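Local coordinates for Myo-inositol-1-phosphate synthase-related protein (Thermotoga maritima MSB8, PDB 3CIN), which is of undefined precise role but is related to the myo-inositol-1-phosphate synthases and binds nicotinamide-adenine-dinucleotide on a Rossmann-type domain, at residues 26-31 / 335-340; 47-50 / 54-57. One frame throughout, in Å; residues are numbered along the deposited sequence.

Contact 1. Residues 26-31 / 335-340; sequences STFVAG and LLVDLV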
ATOM      1  N   SER A  26       2.957  15.024  27.511  1.00 26.34           N
ATOM      2  CA  SER A  26       3.862  14.201  28.216  1.00 26.92           C
ATOM      3  C   SER A  26       5.035  13.758  27.311  1.00 27.82           C
ATOM      4  O   SER A  26       6.134  13.595  27.775  1.00 28.80           O
ATOM      5  CB  SER A  26       3.118  13.016  28.805  1.00 26.90           C
ATOM      6  OG  SER A  26       2.179  13.439  29.774  1.00 28.80           O
ATOM      7  N   THR A  27       4.795  13.601  26.016  1.00 27.68           N
ATOM      8  CA  THR A  27       5.874  13.258  25.093  1.00 29.78           C
ATOM      9  C   THR A  27       6.802  14.473  24.925  1.00 29.40           C
ATOM     10  O   THR A  27       8.028  14.304  24.892  1.00 30.44           O
ATOM     11  CB  THR A  27       5.306  12.855  23.771  1.00 28.28           C
ATOM     12  OG1 THR A  27       4.470  11.715  23.987  1.00 29.05           O
ATOM     13  CG2 THR A  27       6.416  12.485  22.786  1.00 29.46           C
ATOM     14  N   PHE A  28       6.229  15.664  24.836  1.00 30.81           N
ATOM     15  CA  PHE A  28       6.998  16.940  24.816  1.00 27.38           C
ATOM     16  C   PHE A  28       7.900  17.013  26.007  1.00 30.72           C
ATOM     17  O   PHE A  28       9.097  17.275  25.886  1.00 31.55           O
ATOM     18  CB  PHE A  28       6.009  18.114  24.809  1.00 29.68           C
ATOM     19  CG  PHE A  28       6.628  19.464  24.966  1.00 30.60           C
ATOM     20  CD1 PHE A  28       7.526  19.976  24.031  1.00 32.64           C
ATOM     21  CD2 PHE A  28       6.262  20.267  26.037  1.00 34.68           C
ATOM     22  CE1 PHE A  28       8.031  21.260  24.148  1.00 33.15           C
ATOM     23  CE2 PHE A  28       6.785  21.554  26.187  1.00 37.52           C
ATOM     24  CZ  PHE A  28       7.723  22.041  25.283  1.00 36.63           C
ATOM     25  N   VAL A  29       7.358  16.717  27.175  1.00 29.37           N
ATOM     26  CA  VAL A  29       8.153  16.840  28.409  1.00 30.00           C
ATOM     27  C   VAL A  29       9.242  15.785  28.470  1.00 29.11           C
ATOM     28  O   VAL A  29      10.414  16.064  28.807  1.00 29.31           O
ATOM     29  CB  VAL A  29       7.265  16.864  29.690  1.00 30.26           C
ATOM     30  CG1 VAL A  29       8.102  16.771  30.984  1.00 31.90           C
ATOM     31  CG2 VAL A  29       6.354  18.149  29.695  1.00 25.76           C
ATOM     32  N   ALA A  30       8.872  14.568  28.139  1.00 28.57           N
ATOM     33  CA  ALA A  30       9.817  13.445  28.274  1.00 29.88           C
ATOM     34  C   ALA A  30      10.942  13.583  27.233  1.00 30.01           C
ATOM     35  O   ALA A  30      12.130  13.317  27.521  1.00 28.97           O
ATOM     36  CB  ALA A  30       9.073  12.170  28.085  1.00 33.12           C
ATOM     37  N   GLY A  31      10.555  13.961  26.023  1.00 28.67           N
ATOM     38  CA  GLY A  31      11.518  14.178  24.941  1.00 30.72           C
ATOM     39  C   GLY A  31      12.481  15.300  25.290  1.00 30.89           C
ATOM     40  O   GLY A  31      13.706  15.189  25.089  1.00 30.17           O
ATOM     41  N   LEU A 335       7.505  19.201  17.190  1.00 29.05           N
ATOM     42  CA  LEU A 335       7.160  20.545  16.686  1.00 30.14           C
ATOM     43  C   LEU A 335       7.101  21.537  17.824  1.00 29.89           C
ATOM     44  O   LEU A 335       7.545  22.694  17.689  1.00 29.04           O
ATOM     45  CB  LEU A 335       5.839  20.533  15.959  1.00 31.22           C
ATOM     46  CG  LEU A 335       5.811  19.720  14.677  1.00 34.23           C
ATOM     47  CD1 LEU A 335       4.481  20.026  13.967  1.00 31.40           C
ATOM     48  CD2 LEU A 335       7.030  20.013  13.746  1.00 31.87           C
ATOM     49  N   LEU A 336       6.620  21.081  18.969  1.00 28.09           N
ATOM     50  CA  LEU A 336       6.447  21.999  20.098  1.00 29.03           C
ATOM     51  C   LEU A 336       7.805  22.515  20.623  1.00 29.79           C
ATOM     52  O   LEU A 336       7.884  23.632  21.172  1.00 28.60           O
ATOM     53  CB  LEU A 336       5.628  21.322  21.214  1.00 28.96           C
ATOM     54  CG  LEU A 336       4.112  21.303  20.995  1.00 28.96           C
ATOM     55  CD1 LEU A 336       3.390  20.409  22.038  1.00 30.58           C
ATOM     56  CD2 LEU A 336       3.491  22.701  21.019  1.00 30.91           C
ATOM     57  N   VAL A 337       8.854  21.703  20.498  1.00 28.62           N
ATOM     58  CA  VAL A 337      10.186  22.107  20.949  1.00 29.18           C
ATOM     59  C   VAL A 337      10.587  23.367  20.168  1.00 29.56           C
ATOM     60  O   VAL A 337      11.206  24.247  20.699  1.00 30.87           O
ATOM     61  CB  VAL A 337      11.192  21.001  20.832  1.00 30.46           C
ATOM     62  CG1 VAL A 337      12.603  21.519  21.208  1.00 29.09           C
ATOM     63  CG2 VAL A 337      10.777  19.808  21.774  1.00 33.67           C
ATOM     64  N   ASP A 338      10.267  23.418  18.879  1.00 29.06           N
ATOM     65  CA  ASP A 338      10.525  24.643  18.084  1.00 30.35           C
ATOM     66  C   ASP A 338       9.550  25.784  18.436  1.00 29.37           C
ATOM     67  O   ASP A 338       9.968  26.934  18.601  1.00 31.35           O
ATOM     68  CB  ASP A 338      10.390  24.390  16.581  1.00 28.70           C
ATOM     69  CG  ASP A 338      11.611  23.801  15.937  1.00 29.52           C
ATOM     70  OD1 ASP A 338      12.696  23.635  16.573  1.00 31.98           O
ATOM     71  OD2 ASP A 338      11.543  23.530  14.699  1.00 29.86           O
ATOM     72  N   LEU A 339       8.261  25.461  18.500  1.00 30.21           N
ATOM     73  CA  LEU A 339       7.198  26.467  18.658  1.00 26.95           C
ATOM     74  C   LEU A 339       7.343  27.264  19.944  1.00 27.43           C
ATOM     75  O   LEU A 339       7.126  28.466  19.945  1.00 29.37           O
ATOM     76  CB  LEU A 339       5.823  25.835  18.608  1.00 28.34           C
ATOM     77  CG  LEU A 339       5.393  25.417  17.228  1.00 29.60           C
ATOM     78  CD1 LEU A 339       4.234  24.388  17.307  1.00 28.09           C
ATOM     79  CD2 LEU A 339       5.013  26.616  16.370  1.00 28.66           C
ATOM     80  N   VAL A 340       7.729  26.631  21.047  1.00 28.71           N
ATOM     81  CA  VAL A 340       7.971  27.398  22.247  1.00 28.81           C
ATOM     82  C   VAL A 340       9.141  28.375  22.112  1.00 31.21           C
ATOM     83  O   VAL A 340       9.103  29.478  22.661  1.00 29.43           O
ATOM     84  CB  VAL A 340       8.154  26.506  23.517  1.00 28.14           C
ATOM     85  CG1 VAL A 340       6.893  25.657  23.788  1.00 30.76           C
ATOM     86  CG2 VAL A 340       9.445  25.682  23.484  1.00 27.57           C
TER
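Leu336, Val337 and Val340 line up along one helix to receive the ring of Phe28 from another. The phenyl group reaches them because its CG stands anti to the backbone N (chi1 172°), which carries the ring out from helix 26-31 to its partner. Taken in sequence order, the contact begins with Leu336, whose CB lies 3.7 Å from Phe28 CD1. The two side chains cross at about a right angle. One residue on, Val337 contributes both backbone and side chain. Val337 N sits 3.8 Å from Phe28 CE1, and Val337 CA lies at the ring's edge and in its plane. Val337 CG2, in turn, is 3.9 Å from Phe28 CE1. A helical turn after Leu336, Val340 comes at the ring from the opposing direction and sets CG1 4.0 Å from Phe28 CZ. The axes of the two short segments cross at -80° and approach to 10.2 Å, a gap that Phe28 spans; the case illustrates how one large side chain can bridge two steeply crossing helices. No hydrogen bond joins the segments, and all four touching residues are buried. Strand 14-19 lies beneath, with Ile18 against Phe28 and Val16 against Val340, while Phe313 of the second subunit packs on Val337. Helix 328-348 thus crosses helix 23-36, which is itself the helix of a strand-turn-helix: strand 14-19, a glycine-rich turn consistent with the GxGxxA pattern, and the helix bearing Phe28, the opening unit of a dinucleotide-binding Rossmann fold.

Contact 2. Residues 47-50 / 54-57; sequences LARE and GFED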
ATOM      1  N   LEU A  47      14.019  22.774  13.594  1.00 30.22           N
ATOM      2  CA  LEU A  47      15.117  23.724  13.655  1.00 30.03           C
ATOM      3  C   LEU A  47      16.201  23.288  14.618  1.00 29.31           C
ATOM      4  O   LEU A  47      17.204  23.949  14.740  1.00 31.99           O
ATOM      5  CB  LEU A  47      14.618  25.150  13.959  1.00 29.82           C
ATOM      6  CG  LEU A  47      13.679  25.694  12.890  1.00 30.49           C
ATOM      7  CD1 LEU A  47      13.230  27.053  13.472  1.00 33.51           C
ATOM      8  CD2 LEU A  47      14.353  25.797  11.521  1.00 27.85           C
ATOM      9  N   ALA A  48      16.026  22.126  15.249  1.00 29.92           N
ATOM     10  CA  ALA A  48      17.099  21.491  16.026  1.00 28.74           C
ATOM     11  C   ALA A  48      17.854  22.513  16.869  1.00 29.84           C
ATOM     12  O   ALA A  48      17.222  23.189  17.669  1.00 29.59           O
ATOM     13  CB  ALA A  48      17.997  20.729  15.134  1.00 29.17           C
ATOM     14  N   ARG A  49      19.171  22.591  16.731  1.00 31.15           N
ATOM     15  CA  ARG A  49      19.997  23.488  17.533  1.00 31.78           C
ATOM     16  C   ARG A  49      20.361  24.786  16.819  1.00 32.41           C
ATOM     17  O   ARG A  49      21.322  25.469  17.217  1.00 31.07           O
ATOM     18  CB  ARG A  49      21.243  22.770  17.995  1.00 31.73           C
ATOM     19  CG  ARG A  49      20.976  21.600  18.897  1.00 34.32           C
ATOM     20  CD  ARG A  49      22.293  21.111  19.468  1.00 39.92           C
ATOM     21  NE  ARG A  49      22.192  19.680  19.695  1.00 38.57           N
ATOM     22  CZ  ARG A  49      21.842  19.121  20.844  1.00 37.76           C
ATOM     23  NH1 ARG A  49      21.649  19.860  21.946  1.00 44.87           N
ATOM     24  NH2 ARG A  49      21.764  17.790  20.904  1.00 47.76           N
ATOM     25  N   GLU A  50      19.600  25.143  15.788  1.00 30.33           N
ATOM     26  CA  GLU A  50      19.876  26.369  15.010  1.00 31.96           C
ATOM     27  C   GLU A  50      19.392  27.646  15.692  1.00 33.47           C
ATOM     28  O   GLU A  50      19.801  28.735  15.318  1.00 33.67           O
ATOM     29  CB  GLU A  50      19.244  26.291  13.635  1.00 33.70           C
ATOM     30  CG  GLU A  50      19.787  25.188  12.776  1.00 35.99           C
ATOM     31  CD  GLU A  50      19.277  25.280  11.359  1.00 34.90           C
ATOM     32  OE1 GLU A  50      19.879  26.080  10.608  1.00 37.86           O
ATOM     33  OE2 GLU A  50      18.290  24.568  11.029  1.00 34.83           O
ATOM     34  N   GLY A  54      18.655  27.090  23.562  1.00 33.91           N
ATOM     35  CA  GLY A  54      18.964  25.668  23.560  1.00 35.99           C
ATOM     36  C   GLY A  54      17.966  24.867  24.374  1.00 36.97           C
ATOM     37  O   GLY A  54      17.147  25.436  25.091  1.00 37.89           O
ATOM     38  N   PHE A  55      18.060  23.546  24.304  1.00 35.04           N
ATOM     39  CA  PHE A  55      17.035  22.703  24.913  1.00 32.94           C
ATOM     40  C   PHE A  55      17.070  22.809  26.446  1.00 33.30           C
ATOM     41  O   PHE A  55      16.019  22.754  27.082  1.00 36.69           O
ATOM     42  CB  PHE A  55      17.136  21.259  24.442  1.00 36.13           C
ATOM     43  CG  PHE A  55      17.156  21.113  22.949  1.00 30.47           C
ATOM     44  CD1 PHE A  55      16.176  21.672  22.144  1.00 30.59           C
ATOM     45  CD2 PHE A  55      18.174  20.394  22.341  1.00 29.81           C
ATOM     46  CE1 PHE A  55      16.228  21.502  20.775  1.00 35.81           C
ATOM     47  CE2 PHE A  55      18.238  20.225  20.975  1.00 31.41           C
ATOM     48  CZ  PHE A  55      17.268  20.786  20.181  1.00 29.65           C
ATOM     49  N   GLU A  56      18.252  22.998  27.010  1.00 30.87           N
ATOM     50  CA  GLU A  56      18.440  23.192  28.444  1.00 34.15           C
ATOM     51  C   GLU A  56      17.801  24.479  28.973  1.00 34.21           C
ATOM     52  O   GLU A  56      17.565  24.600  30.178  1.00 36.69           O
ATOM     53  CB  GLU A  56      19.938  23.211  28.796  1.00 36.39           C
ATOM     54  CG  GLU A  56      20.737  24.411  28.200  1.00 47.71           C
ATOM     55  CD  GLU A  56      21.306  24.222  26.753  1.00 59.85           C
ATOM     56  OE1 GLU A  56      20.784  23.429  25.890  1.00 49.72           O
ATOM     57  OE2 GLU A  56      22.305  24.931  26.476  1.00 60.14           O
ATOM     58  N   ASP A  57      17.565  25.429  28.073  1.00 34.78           N
ATOM     59  CA  ASP A  57      16.978  26.737  28.364  1.00 34.56           C
ATOM     60  C   ASP A  57      15.427  26.773  28.349  1.00 32.81           C
ATOM     61  O   ASP A  57      14.840  27.836  28.550  1.00 34.49           O
ATOM     62  CB  ASP A  57      17.466  27.753  27.301  1.00 38.61           C
ATOM     63  CG  ASP A  57      18.990  27.908  27.237  1.00 46.76           C
ATOM     64  OD1 ASP A  57      19.612  27.977  28.319  1.00 43.63           O
ATOM     65  OD2 ASP A  57      19.551  28.009  26.094  1.00 45.04           O
TER
HETATM   66  O   HOH W   1      20.787  22.922  22.882  1.00 35.72           O
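Arg49 and Phe55 meet through the guanidinium and the CD2-CE2 side of the phenyl ring, the innermost layer of this contact. NH1 of Arg49 lies 3.5 Å from Phe55 CD2, and Phe55 CE2 stands 3.6 Å above one face of the guanidinium, displaced toward its rim. With the two planes 63° apart, the groups are tilted and do not form a parallel stack. The aliphatic part of the arginine shares in the packing, as Arg49 CG is 3.7 Å from Phe55 CE2; a bend at chi3 (-149°) brings the guanidinium alongside CD2 and CE2 of Phe55. Farther along the same ring, Ala48 O comes within 3.5 Å of Phe55 CZ.

The next layer illustrates how an aromatic side chain and a water can together hold a turn. A water accepts a hydrogen bond from Phe55 N at 3.1 Å and a weak one from Arg49 NH1, linking the two segments. The type II' turn from Leu47 to Glu50 is closed by Glu50 N to Leu47 O, and Gly54 N donates to Asp57 OD2 at 2.8 Å, tying down the short 3-10 segment that carries Phe55.

Farther out, Ala48 O accepts from Arg341, and Glu50 forms a salt bridge with Arg384 on helix 376-386. The whole lies in the connection between helix 23-36 and strand 58-65, where Phe55 packs against Leu32 and Leu35 of the former helix and Val337 of helix 328-348.

In the fold
Contact 1 is a wholly buried joint between two helices, whereas contact 2 is a partly exposed meeting of two loop segments, nested in sequence within the chain between the two segments of contact 1. Their centres are about 11 Å apart; contact 1 joins helices 23-36 and 328-348, and contact 2 packs on both. The chemistry follows the depth: apolar packing, without hydrogen bonds between the segments, in the interior, but a guanidinium, a carbonyl oxygen and a water round an aromatic ring nearer the surface. Val337 bridges the two, its CG1 lying 3.7 Å from Phe55 CE1. Beside it, Asp338 OD2 probably accepts a hydrogen bond from Leu47 N, fastening the turn to the helix.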